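Putative pectin lyase (PDB 7CHU) is the tailspike of a deep-sea thermophilic bacteriophage, a trimeric fibre with a pectate-lyase-like region that probably binds and perhaps cleaves host surface polysaccharide. Local coordinates at residues Thr464-Val469 with Pro476-Thr481. Numbering follows the deposited sequence.
Sequences TTLLNV and PKVPIT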
ATOM      1  N   THR A 464      -3.094  45.737   8.296  1.00 23.64           N
ATOM      2  CA  THR A 464      -2.819  47.043   7.708  1.00 27.29           C
ATOM      3  C   THR A 464      -1.977  46.864   6.452  1.00 21.07           C
ATOM      4  O   THR A 464      -0.941  46.194   6.488  1.00 19.44           O
ATOM      5  CB  THR A 464      -2.071  47.925   8.712  1.00 23.86           C
ATOM      6  OG1 THR A 464      -2.851  48.049   9.899  1.00 28.99           O
ATOM      7  CG2 THR A 464      -1.798  49.328   8.138  1.00 25.25           C
ATOM      8  N   THR A 465      -2.423  47.444   5.346  1.00 19.01           N
ATOM      9  CA  THR A 465      -1.629  47.382   4.130  1.00 19.25           C
ATOM     10  C   THR A 465      -0.490  48.386   4.243  1.00 22.46           C
ATOM     11  O   THR A 465      -0.724  49.576   4.484  1.00 21.25           O
ATOM     12  CB  THR A 465      -2.493  47.673   2.897  1.00 24.83           C
ATOM     13  OG1 THR A 465      -3.512  46.675   2.764  1.00 24.90           O
ATOM     14  CG2 THR A 465      -1.641  47.663   1.631  1.00 17.39           C
ATOM     15  N   LEU A 466       0.740  47.913   4.069  1.00 16.23           N
ATOM     16  CA  LEU A 466       1.906  48.777   4.204  1.00 16.89           C
ATOM     17  C   LEU A 466       2.459  49.264   2.877  1.00 19.76           C
ATOM     18  O   LEU A 466       3.075  50.334   2.828  1.00 18.22           O
ATOM     19  CB  LEU A 466       3.018  48.039   4.964  1.00 15.28           C
ATOM     20  CG  LEU A 466       2.513  47.451   6.280  1.00 19.39           C
ATOM     21  CD1 LEU A 466       3.528  46.468   6.910  1.00 19.24           C
ATOM     22  CD2 LEU A 466       2.204  48.579   7.225  1.00 18.03           C
ATOM     23  N   LEU A 467       2.254  48.501   1.808  1.00 15.46           N
ATOM     24  CA  LEU A 467       2.934  48.741   0.548  1.00 17.49           C
ATOM     25  C   LEU A 467       2.233  47.903  -0.511  1.00 18.57           C
ATOM     26  O   LEU A 467       1.896  46.747  -0.253  1.00 16.32           O
ATOM     27  CB  LEU A 467       4.423  48.360   0.652  1.00 17.57           C
ATOM     28  CG  LEU A 467       5.242  48.359  -0.647  1.00 19.26           C
ATOM     29  CD1 LEU A 467       5.388  49.803  -1.119  1.00 19.47           C
ATOM     30  CD2 LEU A 467       6.622  47.699  -0.483  1.00 17.06           C
ATOM     31  N   ASN A 468       1.977  48.496  -1.676  1.00 17.73           N
ATOM     32  CA  ASN A 468       1.499  47.771  -2.845  1.00 17.51           C
ATOM     33  C   ASN A 468       2.496  47.974  -3.975  1.00 18.16           C
ATOM     34  O   ASN A 468       2.964  49.092  -4.204  1.00 20.39           O
ATOM     35  CB  ASN A 468       0.115  48.248  -3.297  1.00 20.91           C
ATOM     36  CG  ASN A 468      -0.966  47.937  -2.297  1.00 24.34           C
ATOM     37  OD1 ASN A 468      -1.267  48.760  -1.430  1.00 24.33           O
ATOM     38  ND2 ASN A 468      -1.582  46.760  -2.422  1.00 17.36           N
ATOM     39  N   VAL A 469       2.825  46.907  -4.676  1.00 18.55           N
ATOM     40  CA  VAL A 469       3.638  46.996  -5.874  1.00 15.90           C
ATOM     41  C   VAL A 469       2.714  46.628  -7.018  1.00 18.03           C
ATOM     42  O   VAL A 469       2.231  45.492  -7.083  1.00 15.40           O
ATOM     43  CB  VAL A 469       4.861  46.073  -5.804  1.00 15.76           C
ATOM     44  CG1 VAL A 469       5.599  46.040  -7.142  1.00 13.08           C
ATOM     45  CG2 VAL A 469       5.789  46.536  -4.672  1.00 16.02           C
ATOM     46  N   PRO A 476       3.783  53.121  -1.250  1.00 19.12           N
ATOM     47  CA  PRO A 476       3.955  52.992   0.201  1.00 20.02           C
ATOM     48  C   PRO A 476       2.836  53.701   0.951  1.00 23.75           C
ATOM     49  O   PRO A 476       2.510  54.859   0.664  1.00 20.18           O
ATOM     50  CB  PRO A 476       5.309  53.665   0.454  1.00 20.71           C
ATOM     51  CG  PRO A 476       5.402  54.715  -0.611  1.00 20.79           C
ATOM     52  CD  PRO A 476       4.702  54.128  -1.827  1.00 21.58           C
ATOM     53  N   LYS A 477       2.244  52.994   1.912  1.00 19.73           N
ATOM     54  CA  LYS A 477       1.220  53.558   2.785  1.00 19.89           C
ATOM     55  C   LYS A 477       1.807  54.133   4.058  1.00 22.23           C
ATOM     56  O   LYS A 477       1.073  54.713   4.864  1.00 25.42           O
ATOM     57  CB  LYS A 477       0.174  52.495   3.148  1.00 22.60           C
ATOM     58  CG  LYS A 477      -0.446  51.786   1.934  1.00 28.16           C
ATOM     59  CD  LYS A 477      -1.074  52.806   1.000  1.00 29.28           C
ATOM     60  CE  LYS A 477      -1.826  52.176  -0.185  1.00 34.84           C
ATOM     61  NZ  LYS A 477      -0.921  51.552  -1.204  1.00 31.38           N
ATOM     62  N   VAL A 478       3.104  53.954   4.263  1.00 18.99           N
ATOM     63  CA  VAL A 478       3.839  54.537   5.381  1.00 16.25           C
ATOM     64  C   VAL A 478       5.077  55.201   4.795  1.00 20.64           C
ATOM     65  O   VAL A 478       5.408  54.981   3.620  1.00 20.16           O
ATOM     66  CB  VAL A 478       4.191  53.473   6.445  1.00 22.91           C
ATOM     67  CG1 VAL A 478       2.916  52.968   7.098  1.00 22.00           C
ATOM     68  CG2 VAL A 478       4.966  52.320   5.798  1.00 21.27           C
ATOM     69  N   PRO A 479       5.754  56.055   5.557  1.00 21.44           N
ATOM     70  CA  PRO A 479       6.861  56.824   4.976  1.00 23.07           C
ATOM     71  C   PRO A 479       8.009  55.944   4.498  1.00 17.76           C
ATOM     72  O   PRO A 479       8.184  54.805   4.929  1.00 20.43           O
ATOM     73  CB  PRO A 479       7.315  57.717   6.138  1.00 18.08           C
ATOM     74  CG  PRO A 479       6.136  57.790   7.047  1.00 21.53           C
ATOM     75  CD  PRO A 479       5.500  56.443   6.954  1.00 19.92           C
ATOM     76  N   ILE A 480       8.836  56.528   3.641  1.00 18.95           N
ATOM     77  CA  ILE A 480      10.123  55.959   3.270  1.00 17.92           C
ATOM     78  C   ILE A 480      11.146  56.538   4.228  1.00 17.62           C
ATOM     79  O   ILE A 480      11.368  57.751   4.250  1.00 18.21           O
ATOM     80  CB  ILE A 480      10.497  56.279   1.818  1.00 16.50           C
ATOM     81  CG1 ILE A 480       9.405  55.771   0.875  1.00 21.59           C
ATOM     82  CG2 ILE A 480      11.866  55.667   1.496  1.00 17.02           C
ATOM     83  CD1 ILE A 480       9.669  56.029  -0.576  1.00 18.95           C
ATOM     84  N   THR A 481      11.778  55.678   5.008  1.00 16.63           N
ATOM     85  CA  THR A 481      12.658  56.083   6.101  1.00 19.10           C
ATOM     86  C   THR A 481      14.055  55.581   5.773  1.00 21.59           C
ATOM     87  O   THR A 481      14.308  54.370   5.851  1.00 20.91           O
ATOM     88  CB  THR A 481      12.175  55.517   7.436  1.00 20.81           C
ATOM     89  OG1 THR A 481      10.876  56.043   7.743  1.00 21.87           O
ATOM     90  CG2 THR A 481      13.139  55.886   8.554  1.00 18.10           C
TER
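In the beta-hairpin of strands 459-469 and 474-476, L467 meets P476 as an antiparallel non-hydrogen-bonded pair with CA atoms 4.4 Å apart; on its other neighbour, strand 446-451, L466 and L467 both face F448, a classic beta bulge. Just past that pair, K477 N donates to L466 O at 2.9 Å; the N-H points nearly straight at the oxygen (163°), but the nitrogen sits well above the carbonyl plane. The K477 side chain then runs alongside the strand toward N468. Its CB lies 3.3 Å from T465 O, and the chain bends at chi2 (-57°) and again at chi4, which brings NZ to N468 OD1 at 2.8 Å, tilted slightly out of the carbonyl plane. The N468 amide is held at both ends, since ND2 bonds to D444 O, while K477 NZ has a second acceptor in K475 O. On the apolar side L467, with CG anti to its backbone N (chi1 171°), lays CD1 over the start of the proline ring, 3.7 Å from P476 N. L466 CD2 comes no nearer than 4.4 Å to V478 CG1, a loose apolar touch. Beyond V478 the chain leaves this hairpin: P479 and T481 make backbone hydrogen bonds to the third subunit, and I480 and T481 pair antiparallel with a strand of the second. The arrangement is that of a beta-hairpin, bulged on its first strand, whose outgoing arm passes into an intersubunit sheet of a trimeric tailspike.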